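Local coordinates for protein arginase (Medicago truncatula, PDB 6VSS) that catalyses, as a homohexamer, the manganese-dependent hydrolysis of L-arginine to urea and L-ornithine, and also of agmatine to urea and putrescine, at residues D179-D184 against V264-D269; V219-I224 against V237-M242; P250-L255 against L295-N300; V270-P275 against G287-R292. All blocks are in the same frame, centred on the assembly; numbering follows the deposited sequence.

Contact 1: D179-D184 against V264-D269; sequences DILHFD and VYVSID. With MN (manganese (II) ion), chain I; MN (manganese (II) ion), chain J.
D179 opens the pairing by giving its carbonyl O to the N-H of Y265, 2.9 Å from O to N. From here two neighbouring strands run side by side through the middle of the parallel sheet of the arginase α/β fold, the axes of these short segments approaching to 4.7 Å. The D179 carboxylate turns elsewhere, to R214 and the backbone of G258. At I180, CG1 lies alongside CB of Y265 and CG2 comes to the edge of the tyrosine ring, whose hydroxyl bonds to D309. L181 uses both its N-H and its C=O, taking Y265 O with the first and receiving S267 N at the second. H182, its CG anti to the backbone N (chi1 164°), sets its ring with the edge toward S267 O and sends NE2 on to D184 OD2, 2.8 Å away, on the anti lone pair of that oxygen. The F183 ring is on the other face of the sheet, where CD1 meets I268 CG1 at 4.0 Å, while F183 O accepts D269 N. At D184 the strand opens into the manganese site, which H160, H186, D188 and D271 complete. The carboxylates of D184 and D269 are turned 63° against each other. D184 splits its oxygens, OD1 on one manganese and OD2 on the other. D269 OD2 bridges the two metals at 2.1 and 2.2 Å, as does a water.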
loop_
_atom_site.group_PDB
_atom_site.type_symbol
_atom_site.label_atom_id
_atom_site.label_comp_id
_atom_site.label_asym_id
_atom_site.label_seq_id
_atom_site.Cartn_x
_atom_site.Cartn_y
_atom_site.Cartn_z
ATOM N N ASP B 179 36.499 -13.529 -15.691
ATOM C CA ASP B 179 35.305 -14.412 -15.795
ATOM C C ASP B 179 34.190 -13.675 -15.077
ATOM O O ASP B 179 34.516 -13.021 -14.120
ATOM C CB ASP B 179 35.546 -15.801 -15.202
ATOM C CG ASP B 179 36.495 -16.720 -15.979
ATOM O OD1 ASP B 179 36.708 -16.491 -17.197
ATOM O OD2 ASP B 179 36.987 -17.698 -15.364
ATOM N N ILE B 180 32.941 -13.832 -15.512
ATOM C CA ILE B 180 31.777 -13.152 -14.896
ATOM C C ILE B 180 30.750 -14.168 -14.421
ATOM O O ILE B 180 30.411 -15.099 -15.132
ATOM C CB ILE B 180 31.150 -12.128 -15.842
ATOM C CG1 ILE B 180 32.162 -11.080 -16.308
ATOM C CG2 ILE B 180 29.898 -11.523 -15.198
ATOM C CD1 ILE B 180 31.587 -10.101 -17.264
ATOM N N LEU B 181 30.282 -13.949 -13.216
ATOM C CA LEU B 181 29.121 -14.639 -12.647
ATOM C C LEU B 181 28.046 -13.575 -12.624
ATOM O O LEU B 181 28.312 -12.518 -12.029
ATOM C CB LEU B 181 29.425 -15.104 -11.229
ATOM C CG LEU B 181 28.198 -15.641 -10.501
ATOM C CD1 LEU B 181 27.563 -16.777 -11.278
ATOM C CD2 LEU B 181 28.614 -16.073 -9.093
ATOM N N HIS B 182 26.953 -13.821 -13.345
ATOM C CA HIS B 182 25.922 -12.816 -13.653
ATOM C C HIS B 182 24.601 -13.419 -13.210
ATOM O O HIS B 182 24.210 -14.460 -13.777
ATOM C CB HIS B 182 26.031 -12.438 -15.122
ATOM C CG HIS B 182 24.840 -11.725 -15.691
ATOM N ND1 HIS B 182 24.413 -11.936 -16.998
ATOM C CD2 HIS B 182 24.046 -10.763 -15.178
ATOM C CE1 HIS B 182 23.411 -11.116 -17.254
ATOM N NE2 HIS B 182 23.153 -10.408 -16.138
ATOM N N PHE B 183 23.959 -12.817 -12.225
ATOM C CA PHE B 183 22.582 -13.163 -11.784
ATOM C C PHE B 183 21.598 -12.237 -12.483
ATOM O O PHE B 183 21.723 -11.031 -12.392
ATOM C CB PHE B 183 22.442 -13.063 -10.272
ATOM C CG PHE B 183 23.333 -14.011 -9.513
ATOM C CD1 PHE B 183 24.597 -13.615 -9.093
ATOM C CD2 PHE B 183 22.881 -15.255 -9.105
ATOM C CE1 PHE B 183 25.414 -14.452 -8.344
ATOM C CE2 PHE B 183 23.715 -16.112 -8.380
ATOM C CZ PHE B 183 24.979 -15.711 -8.028
ATOM N N ASP B 184 20.616 -12.818 -13.145
ATOM C CA ASP B 184 19.626 -12.007 -13.880
ATOM C C ASP B 184 18.409 -12.861 -14.254
ATOM O O ASP B 184 18.595 -14.026 -14.497
ATOM C CB ASP B 184 20.334 -11.427 -15.092
ATOM C CG ASP B 184 19.784 -10.088 -15.523
ATOM O OD1 ASP B 184 18.567 -9.819 -15.360
ATOM O OD2 ASP B 184 20.622 -9.295 -15.895
ATOM N N VAL B 264 37.713 -12.467 -11.310
ATOM C CA VAL B 264 36.255 -12.752 -11.339
ATOM C C VAL B 264 35.487 -11.460 -11.037
ATOM O O VAL B 264 35.754 -10.819 -9.984
ATOM C CB VAL B 264 35.867 -13.884 -10.365
ATOM C CG1 VAL B 264 34.374 -14.193 -10.457
ATOM C CG2 VAL B 264 36.681 -15.165 -10.643
ATOM N N TYR B 265 34.518 -11.137 -11.892
ATOM C CA TYR B 265 33.551 -10.020 -11.672
ATOM C C TYR B 265 32.153 -10.595 -11.413
ATOM O O TYR B 265 31.750 -11.526 -12.182
ATOM C CB TYR B 265 33.552 -9.108 -12.890
ATOM C CG TYR B 265 32.678 -7.905 -12.710
ATOM C CD1 TYR B 265 31.325 -7.918 -13.049
ATOM C CD2 TYR B 265 33.212 -6.751 -12.177
ATOM C CE1 TYR B 265 30.541 -6.780 -12.888
ATOM C CE2 TYR B 265 32.455 -5.604 -12.063
ATOM C CZ TYR B 265 31.111 -5.632 -12.374
ATOM O OH TYR B 265 30.408 -4.487 -12.190
ATOM N N VAL B 266 31.460 -10.096 -10.386
ATOM C CA VAL B 266 30.125 -10.628 -9.975
ATOM C C VAL B 266 29.056 -9.558 -10.168
ATOM O O VAL B 266 29.073 -8.574 -9.468
ATOM C CB VAL B 266 30.103 -11.162 -8.540
ATOM C CG1 VAL B 266 28.717 -11.719 -8.218
ATOM C CG2 VAL B 266 31.160 -12.247 -8.318
ATOM N N SER B 267 28.158 -9.750 -11.121
ATOM C CA SER B 267 27.089 -8.785 -11.459
ATOM C C SER B 267 25.760 -9.349 -10.945
ATOM O O SER B 267 25.332 -10.437 -11.412
ATOM C CB SER B 267 27.075 -8.561 -12.922
ATOM O OG SER B 267 25.984 -7.716 -13.283
ATOM N N ILE B 268 25.140 -8.704 -9.990
ATOM C CA ILE B 268 23.824 -9.169 -9.452
ATOM C C ILE B 268 22.707 -8.228 -9.933
ATOM O O ILE B 268 22.623 -7.048 -9.431
ATOM C CB ILE B 268 23.875 -9.304 -7.929
ATOM C CG1 ILE B 268 25.204 -9.952 -7.490
ATOM C CG2 ILE B 268 22.618 -10.045 -7.464
ATOM C CD1 ILE B 268 25.325 -10.321 -6.043
ATOM N N ASP B 269 21.857 -8.711 -10.854
ATOM C CA ASP B 269 20.589 -8.007 -11.172
ATOM C C ASP B 269 19.516 -8.466 -10.159
ATOM O O ASP B 269 19.298 -9.652 -10.016
ATOM C CB ASP B 269 20.268 -8.179 -12.650
ATOM C CG ASP B 269 18.998 -7.475 -13.113
ATOM O OD1 ASP B 269 18.137 -7.232 -12.226
ATOM O OD2 ASP B 269 18.821 -7.336 -14.342
HETATM MN MN MN I . 17.135 -8.102 -15.376
HETATM MN MN MN J . 20.021 -7.273 -16.235
HETATM O O HOH W 1 18.191 -7.489 -17.164
#

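Contact 2: V219-I224 against V237-M242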
loop_
_atom_site.group_PDB
_atom_site.type_symbol
_atom_site.label_atom_id
_atom_site.label_comp_id
_atom_site.label_asym_id
_atom_site.label_seq_id
_atom_site.Cartn_x
_atom_site.Cartn_y
_atom_site.Cartn_z
ATOM N N VAL B 219 22.885 -16.965 -14.238
ATOM C CA VAL B 219 22.015 -17.761 -13.328
ATOM C C VAL B 219 20.720 -16.993 -13.055
ATOM O O VAL B 219 20.790 -15.819 -12.751
ATOM C CB VAL B 219 22.792 -18.081 -12.042
ATOM C CG1 VAL B 219 21.958 -18.858 -11.030
ATOM C CG2 VAL B 219 24.066 -18.817 -12.357
ATOM N N GLY B 220 19.587 -17.694 -13.085
ATOM C CA GLY B 220 18.224 -17.171 -12.858
ATOM C C GLY B 220 17.479 -16.825 -14.142
ATOM O O GLY B 220 16.371 -16.293 -14.055
ATOM N N ILE B 221 18.027 -17.206 -15.289
ATOM C CA ILE B 221 17.492 -16.788 -16.606
ATOM C C ILE B 221 16.145 -17.473 -16.860
ATOM O O ILE B 221 16.093 -18.691 -16.726
ATOM C CB ILE B 221 18.519 -17.102 -17.711
ATOM C CG1 ILE B 221 19.851 -16.425 -17.431
ATOM C CG2 ILE B 221 17.940 -16.724 -19.060
ATOM C CD1 ILE B 221 19.822 -14.954 -17.582
ATOM N N ARG B 222 15.114 -16.687 -17.165
ATOM C CA ARG B 222 13.756 -17.185 -17.426
ATOM C C ARG B 222 13.041 -16.306 -18.453
ATOM O O ARG B 222 11.880 -16.479 -18.600
ATOM C CB ARG B 222 12.966 -17.280 -16.120
ATOM C CG ARG B 222 13.027 -16.045 -15.265
ATOM C CD ARG B 222 12.619 -16.379 -13.892
ATOM N NE ARG B 222 12.386 -15.162 -13.110
ATOM C CZ ARG B 222 13.267 -14.496 -12.383
ATOM N NH1 ARG B 222 14.545 -14.846 -12.350
ATOM N NH2 ARG B 222 12.851 -13.460 -11.676
ATOM N N SER B 223 13.756 -15.476 -19.201
ATOM C CA SER B 223 13.186 -14.461 -20.126
ATOM C C SER B 223 14.185 -14.225 -21.267
ATOM O O SER B 223 15.104 -13.420 -21.096
ATOM C CB SER B 223 12.867 -13.177 -19.446
ATOM O OG SER B 223 12.218 -12.344 -20.374
ATOM N N ILE B 224 14.016 -14.930 -22.371
ATOM C CA ILE B 224 15.062 -14.980 -23.412
ATOM C C ILE B 224 14.362 -15.223 -24.750
ATOM O O ILE B 224 13.487 -16.090 -24.845
ATOM C CB ILE B 224 16.114 -16.016 -23.007
ATOM C CG1 ILE B 224 17.208 -16.162 -24.066
ATOM C CG2 ILE B 224 15.440 -17.316 -22.620
ATOM C CD1 ILE B 224 18.323 -17.113 -23.681
ATOM N N VAL B 237 28.411 -18.432 -24.186
ATOM C CA VAL B 237 27.903 -18.000 -22.859
ATOM C C VAL B 237 27.323 -19.213 -22.167
ATOM O O VAL B 237 26.592 -19.965 -22.809
ATOM C CB VAL B 237 26.826 -16.915 -22.979
ATOM C CG1 VAL B 237 26.246 -16.567 -21.600
ATOM C CG2 VAL B 237 27.353 -15.673 -23.677
ATOM N N GLU B 238 27.629 -19.370 -20.893
ATOM C CA GLU B 238 27.086 -20.467 -20.067
ATOM C C GLU B 238 25.778 -20.003 -19.437
ATOM O O GLU B 238 25.769 -19.715 -18.229
ATOM C CB GLU B 238 28.103 -20.851 -19.010
ATOM C CG GLU B 238 29.214 -21.694 -19.570
ATOM C CD GLU B 238 30.368 -21.717 -18.622
ATOM O OE1 GLU B 238 30.243 -22.375 -17.561
ATOM O OE2 GLU B 238 31.337 -21.012 -18.914
ATOM N N THR B 239 24.695 -19.993 -20.192
ATOM C CA THR B 239 23.390 -19.525 -19.672
ATOM C C THR B 239 22.714 -20.648 -18.891
ATOM O O THR B 239 22.344 -21.624 -19.506
ATOM C CB THR B 239 22.520 -19.029 -20.815
ATOM O OG1 THR B 239 23.264 -17.984 -21.440
ATOM C CG2 THR B 239 21.158 -18.551 -20.368
ATOM N N HIS B 240 22.443 -20.476 -17.606
ATOM C CA HIS B 240 21.631 -21.441 -16.843
ATOM C C HIS B 240 20.218 -20.896 -16.662
ATOM O O HIS B 240 20.044 -19.911 -15.935
ATOM C CB HIS B 240 22.328 -21.780 -15.524
ATOM C CG HIS B 240 23.672 -22.377 -15.714
ATOM N ND1 HIS B 240 23.850 -23.735 -15.834
ATOM C CD2 HIS B 240 24.899 -21.833 -15.857
ATOM C CE1 HIS B 240 25.135 -23.998 -16.033
ATOM N NE2 HIS B 240 25.787 -22.874 -16.061
ATOM N N GLU B 241 19.232 -21.601 -17.218
ATOM C CA GLU B 241 17.783 -21.260 -17.144
ATOM C C GLU B 241 17.126 -21.859 -15.891
ATOM O O GLU B 241 17.537 -22.981 -15.444
ATOM C CB GLU B 241 17.143 -21.742 -18.435
ATOM C CG GLU B 241 17.664 -20.981 -19.647
ATOM C CD GLU B 241 17.044 -21.466 -20.961
ATOM O OE1 GLU B 241 15.789 -21.564 -21.036
ATOM O OE2 GLU B 241 17.808 -21.748 -21.907
ATOM N N MET B 242 16.157 -21.152 -15.317
ATOM C CA MET B 242 15.428 -21.654 -14.116
ATOM C C MET B 242 14.826 -23.047 -14.377
ATOM O O MET B 242 14.760 -23.838 -13.457
ATOM C CB MET B 242 14.292 -20.716 -13.711
ATOM C CG MET B 242 14.754 -19.399 -13.143
ATOM S SD MET B 242 15.748 -19.605 -11.644
ATOM C CE MET B 242 14.535 -20.213 -10.468
HETATM O O HOH W 2 19.263 -20.629 -13.344
#
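I221 and T239 meet at about a right angle where two strands of a β-α-β unit, joined by helix 226-234, come together at the edge of the sheet. The methyl CG2 of T239 touches both branches of I221, CG1 and CG2, each at 3.9 Å, while the T239 hydroxyl faces the other way, to Q218. The parallel pairing of the backbones is short, and the chain turns a corner at G220. M242 N gives a firm bond to I221 O at 2.8 Å, whereas I221 N to H240 O is weak at 3.4 Å. A water fills in beside it, accepting from G220 N and donating to H240 O.

M242 and R222 lie side by side and point the same way, M242 CG being 3.8 Å from R222 CD. The methionine chain, bent at both chi2 and chi3 (-61° and -68°), brings SD over G220 CA at 3.7 Å. R222 runs extended from CG to NE. Its guanidinium is gripped by carbonyls, E285 at NE and D271 and S272 at the two terminal nitrogens. The neighbouring S223 belongs to the L-ornithine site. Within its own segment, R222 NH1 also reaches G220 O at 2.9 Å, in the carbonyl plane.

Contact 3: P250-L255 against L295-N300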
loop_
_atom_site.group_PDB
_atom_site.type_symbol
_atom_site.label_atom_id
_atom_site.label_comp_id
_atom_site.label_asym_id
_atom_site.label_seq_id
_atom_site.Cartn_x
_atom_site.Cartn_y
_atom_site.Cartn_z
ATOM N N PRO B 250 24.237 -28.809 -8.354
ATOM C CA PRO B 250 25.555 -29.313 -7.972
ATOM C C PRO B 250 26.696 -28.531 -8.643
ATOM O O PRO B 250 27.702 -28.303 -8.017
ATOM C CB PRO B 250 25.546 -30.784 -8.426
ATOM C CG PRO B 250 24.070 -31.119 -8.650
ATOM C CD PRO B 250 23.411 -29.810 -9.036
ATOM N N ILE B 251 26.517 -28.074 -9.873
ATOM C CA ILE B 251 27.581 -27.297 -10.580
ATOM C C ILE B 251 27.573 -25.880 -10.031
ATOM O O ILE B 251 28.627 -25.261 -9.949
ATOM C CB ILE B 251 27.366 -27.273 -12.105
ATOM C CG1 ILE B 251 27.105 -28.677 -12.653
ATOM C CG2 ILE B 251 28.551 -26.614 -12.816
ATOM C CD1 ILE B 251 28.263 -29.619 -12.481
ATOM N N LEU B 252 26.394 -25.339 -9.779
ATOM C CA LEU B 252 26.294 -23.887 -9.479
ATOM C C LEU B 252 26.826 -23.654 -8.066
ATOM O O LEU B 252 27.469 -22.623 -7.861
ATOM C CB LEU B 252 24.845 -23.413 -9.660
ATOM C CG LEU B 252 24.350 -23.440 -11.098
ATOM C CD1 LEU B 252 22.873 -23.068 -11.174
ATOM C CD2 LEU B 252 25.195 -22.544 -11.992
ATOM N N GLU B 253 26.606 -24.607 -7.166
ATOM C CA GLU B 253 27.147 -24.603 -5.787
ATOM C C GLU B 253 28.635 -24.986 -5.722
ATOM O O GLU B 253 29.135 -25.221 -4.653
ATOM C CB GLU B 253 26.284 -25.534 -4.928
ATOM C CG GLU B 253 24.871 -25.021 -4.841
ATOM C CD GLU B 253 24.040 -25.835 -3.877
ATOM O OE1 GLU B 253 24.486 -26.946 -3.540
ATOM O OE2 GLU B 253 22.952 -25.369 -3.484
ATOM N N ASN B 254 29.377 -24.964 -6.804
ATOM C CA ASN B 254 30.814 -25.311 -6.738
ATOM C C ASN B 254 31.548 -24.700 -7.898
ATOM O O ASN B 254 32.421 -25.364 -8.439
ATOM C CB ASN B 254 31.068 -26.811 -6.850
ATOM C CG ASN B 254 30.414 -27.595 -5.732
ATOM O OD1 ASN B 254 30.950 -27.701 -4.631
ATOM N ND2 ASN B 254 29.249 -28.138 -6.014
ATOM N N LEU B 255 31.210 -23.488 -8.248
ATOM C CA LEU B 255 31.857 -22.777 -9.355
ATOM C C LEU B 255 33.268 -22.385 -8.962
ATOM O O LEU B 255 33.493 -22.021 -7.794
ATOM C CB LEU B 255 31.042 -21.524 -9.666
ATOM C CG LEU B 255 29.694 -21.783 -10.319
ATOM C CD1 LEU B 255 28.902 -20.478 -10.345
ATOM C CD2 LEU B 255 29.919 -22.337 -11.724
ATOM N N LEU B 295 22.887 -16.820 -2.296
ATOM C CA LEU B 295 23.886 -16.882 -1.192
ATOM C C LEU B 295 24.642 -18.217 -1.293
ATOM O O LEU B 295 25.846 -18.252 -1.059
ATOM C CB LEU B 295 23.197 -16.744 0.176
ATOM C CG LEU B 295 22.595 -15.381 0.477
ATOM C CD1 LEU B 295 22.047 -15.284 1.881
ATOM C CD2 LEU B 295 23.597 -14.283 0.266
ATOM N N ASN B 296 23.939 -19.303 -1.585
ATOM C CA ASN B 296 24.581 -20.638 -1.759
ATOM C C ASN B 296 25.673 -20.562 -2.838
ATOM O O ASN B 296 26.829 -21.014 -2.605
ATOM C CB ASN B 296 23.548 -21.691 -2.110
ATOM C CG ASN B 296 22.614 -21.991 -0.958
ATOM O OD1 ASN B 296 22.897 -21.642 0.180
ATOM N ND2 ASN B 296 21.502 -22.640 -1.239
ATOM N N ILE B 297 25.332 -20.025 -3.994
ATOM C CA ILE B 297 26.294 -19.927 -5.121
ATOM C C ILE B 297 27.468 -19.025 -4.707
ATOM O O ILE B 297 28.650 -19.341 -5.002
ATOM C CB ILE B 297 25.560 -19.463 -6.389
ATOM C CG1 ILE B 297 24.578 -20.555 -6.835
ATOM C CG2 ILE B 297 26.594 -19.105 -7.439
ATOM C CD1 ILE B 297 23.569 -20.181 -7.901
ATOM N N LEU B 298 27.171 -17.943 -4.003
ATOM C CA LEU B 298 28.167 -16.876 -3.764
ATOM C C LEU B 298 29.103 -17.329 -2.646
ATOM O O LEU B 298 30.353 -17.152 -2.767
ATOM C CB LEU B 298 27.383 -15.605 -3.424
ATOM C CG LEU B 298 28.155 -14.308 -3.475
ATOM C CD1 LEU B 298 28.892 -14.143 -4.801
ATOM C CD2 LEU B 298 27.197 -13.168 -3.233
ATOM N N GLN B 299 28.519 -17.971 -1.634
ATOM C CA GLN B 299 29.243 -18.515 -0.472
ATOM C C GLN B 299 30.178 -19.615 -0.971
ATOM O O GLN B 299 31.301 -19.692 -0.491
ATOM C CB GLN B 299 28.252 -18.933 0.633
ATOM C CG GLN B 299 27.624 -17.710 1.313
ATOM C CD GLN B 299 26.545 -17.984 2.345
ATOM O OE1 GLN B 299 26.050 -19.108 2.471
ATOM N NE2 GLN B 299 26.168 -16.957 3.103
ATOM N N ASN B 300 29.790 -20.365 -1.980
ATOM C CA ASN B 300 30.575 -21.515 -2.476
ATOM C C ASN B 300 31.571 -21.064 -3.552
ATOM O O ASN B 300 32.481 -21.808 -3.817
ATOM C CB ASN B 300 29.643 -22.614 -2.990
ATOM C CG ASN B 300 29.101 -23.490 -1.879
ATOM O OD1 ASN B 300 29.859 -24.217 -1.236
ATOM N ND2 ASN B 300 27.804 -23.450 -1.649
HETATM O O HOH W 3 29.435 -21.529 -6.408
#
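The helical layer on one face of the arginase sheet brings together the C-terminal end of helix 245-252 and the side of helix 291-300, with I297 as the main apolar link. Its CD1 rests on L252 CB at 3.9 Å, and CG2 meets L255 CD1 at 4.0 Å. With CG1 anti to the carbonyl carbon and CG2 anti to the backbone N (chi1 -67°), I297 spreads its two branches between these leucines, and both also pass close to L252 O. No direct hydrogen bond crosses the contact. The polar link is made by a water: it donates to L252 O and to I297 O, 2.7 Å from each, and accepts more distantly from L255 N.

Toward solvent the packing turns polar. E253 O presses against N300 CB at 3.1 Å, a tight approach. The N300 amide folds back on its own helix, ND2 reaching N296 O at 2.8 Å, from the face of that carbonyl opposite to N300 N. E253 and N296 run alongside each other with carboxylate and amide planes nearly perpendicular, OE2 staying 3.8 Å from ND2. Beneath, L252 and I297 cover V219, and I297 also reaches L181 and F183, the helix-on-sheet packing of an α/β/α sandwich.

Contact 4: V270-P275 against G287-R292. With MN (manganese (II) ion), chain I.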
loop_
_atom_site.group_PDB
_atom_site.type_symbol
_atom_site.label_atom_id
_atom_site.label_comp_id
_atom_site.label_asym_id
_atom_site.label_seq_id
_atom_site.Cartn_x
_atom_site.Cartn_y
_atom_site.Cartn_z
ATOM N N VAL B 270 18.988 -7.532 -9.357
ATOM C CA VAL B 270 17.978 -7.806 -8.287
ATOM C C VAL B 270 16.782 -8.553 -8.906
ATOM O O VAL B 270 16.174 -9.344 -8.175
ATOM C CB VAL B 270 17.525 -6.512 -7.585
ATOM C CG1 VAL B 270 16.457 -6.793 -6.509
ATOM C CG2 VAL B 270 18.709 -5.792 -6.962
ATOM N N ASP B 271 16.481 -8.342 -10.197
ATOM C CA ASP B 271 15.333 -9.035 -10.858
ATOM C C ASP B 271 15.662 -10.494 -11.122
ATOM O O ASP B 271 14.673 -11.171 -11.414
ATOM C CB ASP B 271 14.739 -8.390 -12.109
ATOM C CG ASP B 271 15.574 -8.436 -13.367
ATOM O OD1 ASP B 271 16.502 -9.205 -13.484
ATOM O OD2 ASP B 271 15.305 -7.622 -14.187
ATOM N N SER B 272 16.873 -10.990 -10.832
ATOM C CA SER B 272 17.156 -12.441 -10.717
ATOM C C SER B 272 16.234 -13.080 -9.671
ATOM O O SER B 272 15.785 -14.213 -9.872
ATOM C CB SER B 272 18.592 -12.753 -10.414
ATOM O OG SER B 272 19.013 -12.232 -9.163
ATOM N N LEU B 273 15.912 -12.356 -8.621
ATOM C CA LEU B 273 15.087 -12.904 -7.518
ATOM C C LEU B 273 13.625 -12.868 -7.904
ATOM O O LEU B 273 13.204 -11.971 -8.685
ATOM C CB LEU B 273 15.288 -12.067 -6.268
ATOM C CG LEU B 273 16.663 -12.181 -5.629
ATOM C CD1 LEU B 273 16.901 -11.026 -4.665
ATOM C CD2 LEU B 273 16.788 -13.504 -4.913
ATOM N N ASP B 274 12.877 -13.839 -7.385
ATOM C CA ASP B 274 11.423 -13.870 -7.597
ATOM C C ASP B 274 10.867 -12.519 -7.140
ATOM O O ASP B 274 11.312 -11.898 -6.169
ATOM C CB ASP B 274 10.767 -15.009 -6.852
ATOM C CG ASP B 274 9.364 -15.233 -7.377
ATOM O OD1 ASP B 274 9.204 -15.862 -8.432
ATOM O OD2 ASP B 274 8.435 -14.772 -6.714
ATOM N N PRO B 275 9.893 -11.970 -7.877
ATOM C CA PRO B 275 9.254 -10.724 -7.461
ATOM C C PRO B 275 8.539 -10.819 -6.095
ATOM O O PRO B 275 8.345 -9.826 -5.560
ATOM C CB PRO B 275 8.192 -10.480 -8.562
ATOM C CG PRO B 275 8.693 -11.221 -9.743
ATOM C CD PRO B 275 9.432 -12.421 -9.199
ATOM N N GLY B 287 8.712 -16.678 -11.118
ATOM C CA GLY B 287 9.466 -17.946 -11.179
ATOM C C GLY B 287 10.966 -17.764 -11.016
ATOM O O GLY B 287 11.688 -18.554 -11.650
ATOM N N GLY B 288 11.411 -16.868 -10.111
ATOM C CA GLY B 288 12.806 -16.456 -10.018
ATOM C C GLY B 288 13.518 -17.195 -8.909
ATOM O O GLY B 288 12.908 -18.052 -8.269
ATOM N N LEU B 289 14.730 -16.784 -8.614
ATOM C CA LEU B 289 15.558 -17.346 -7.508
ATOM C C LEU B 289 14.990 -16.977 -6.128
ATOM O O LEU B 289 14.360 -15.909 -5.981
ATOM C CB LEU B 289 16.969 -16.823 -7.649
ATOM C CG LEU B 289 17.659 -17.222 -8.941
ATOM C CD1 LEU B 289 18.933 -16.431 -9.142
ATOM C CD2 LEU B 289 17.943 -18.688 -8.949
ATOM N N LEU B 290 15.258 -17.805 -5.146
ATOM C CA LEU B 290 15.063 -17.401 -3.743
ATOM C C LEU B 290 16.354 -16.748 -3.292
ATOM O O LEU B 290 17.421 -16.924 -3.929
ATOM C CB LEU B 290 14.707 -18.593 -2.854
ATOM C CG LEU B 290 13.539 -19.452 -3.331
ATOM C CD1 LEU B 290 13.422 -20.687 -2.433
ATOM C CD2 LEU B 290 12.259 -18.632 -3.339
ATOM N N PHE B 291 16.230 -15.944 -2.256
ATOM C CA PHE B 291 17.359 -15.154 -1.732
ATOM C C PHE B 291 18.571 -16.074 -1.448
ATOM O O PHE B 291 19.714 -15.781 -1.882
ATOM C CB PHE B 291 16.938 -14.326 -0.515
ATOM C CG PHE B 291 17.990 -13.304 -0.180
ATOM C CD1 PHE B 291 17.990 -12.056 -0.780
ATOM C CD2 PHE B 291 19.043 -13.610 0.669
ATOM C CE1 PHE B 291 18.977 -11.109 -0.504
ATOM C CE2 PHE B 291 20.033 -12.664 0.944
ATOM C CZ PHE B 291 20.002 -11.423 0.352
ATOM N N ARG B 292 18.297 -17.184 -0.786
ATOM C CA ARG B 292 19.256 -18.220 -0.341
ATOM C C ARG B 292 19.882 -18.911 -1.564
ATOM O O ARG B 292 20.920 -19.515 -1.428
ATOM C CB ARG B 292 18.408 -19.052 0.633
ATOM C CG ARG B 292 19.067 -20.264 1.260
ATOM C CD ARG B 292 20.025 -20.013 2.406
ATOM N NE ARG B 292 19.608 -18.891 3.230
ATOM C CZ ARG B 292 20.443 -18.108 3.948
ATOM N NH1 ARG B 292 21.750 -18.308 3.920
ATOM N NH2 ARG B 292 19.954 -17.093 4.657
HETATM MN MN MN I . 17.135 -8.102 -15.376
HETATM O O HOH W 1 18.191 -7.489 -17.164
#
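Two backbone bonds tie L289 across to the loop that follows strand 264-269. L289 N gives to S272 O at 3.1 Å, and L289 O receives D274 N at 2.9 Å on a lone pair in the carbonyl plane, the two forming a single bridge between L273 and L289.

The side-chain bonding is centred on D274. Its CG stands anti to the backbone N (chi1 -165°), which carries OD1 over to the 287-288 backbone, where it accepts two amide N-H groups, from G287 and G288, both at 2.9 Å. The bond from G288 is nearly straight (169°) and uses the anti lone pair; that from G287 is more bent. OD2 is held by S276. Here the two backbones come very close, D274 CA lying 3.8 Å from G288 CA.

Van der Waals contacts extend the join toward helix 291-300. S272 CB touches L289 CD1, and L273 CD2 packs against the carbonyl oxygens of L289 and L290, while its CD1 meets F291 CD1 obliquely at 4.2 Å.

Metal bonding comes from D271, which chelates one manganese with both OD1 (2.3 Å) and OD2 (2.2 Å). Since D271 directly precedes S272, the bonds that fix S272 and D274 against 287-289 probably help hold this ligand loop in place beside the binuclear site.

In the fold
Contact 1 lies near the middle of the chain, about 8 Å from its centre, and the other three are about 12 to 14 Å from it, centre to centre. Along the sequence, contact 2 falls between the two segments of contact 1, contact 4 between those of contact 3, and the segments of contacts 1 and 3 alternate. Strands 213-221 and 178-183 are neighbours in the parallel sheet, and contact 3 covers both from the helical layer. Contact 4 leads from strand 264-269 into helix 291-300, shared with contact 3, and meets contact 1 at one manganese and the bridging water. Contact 2 bonds to contact 4 through R222, and both touch a second subunit, so the metal loop lies between sheet and subunit interface.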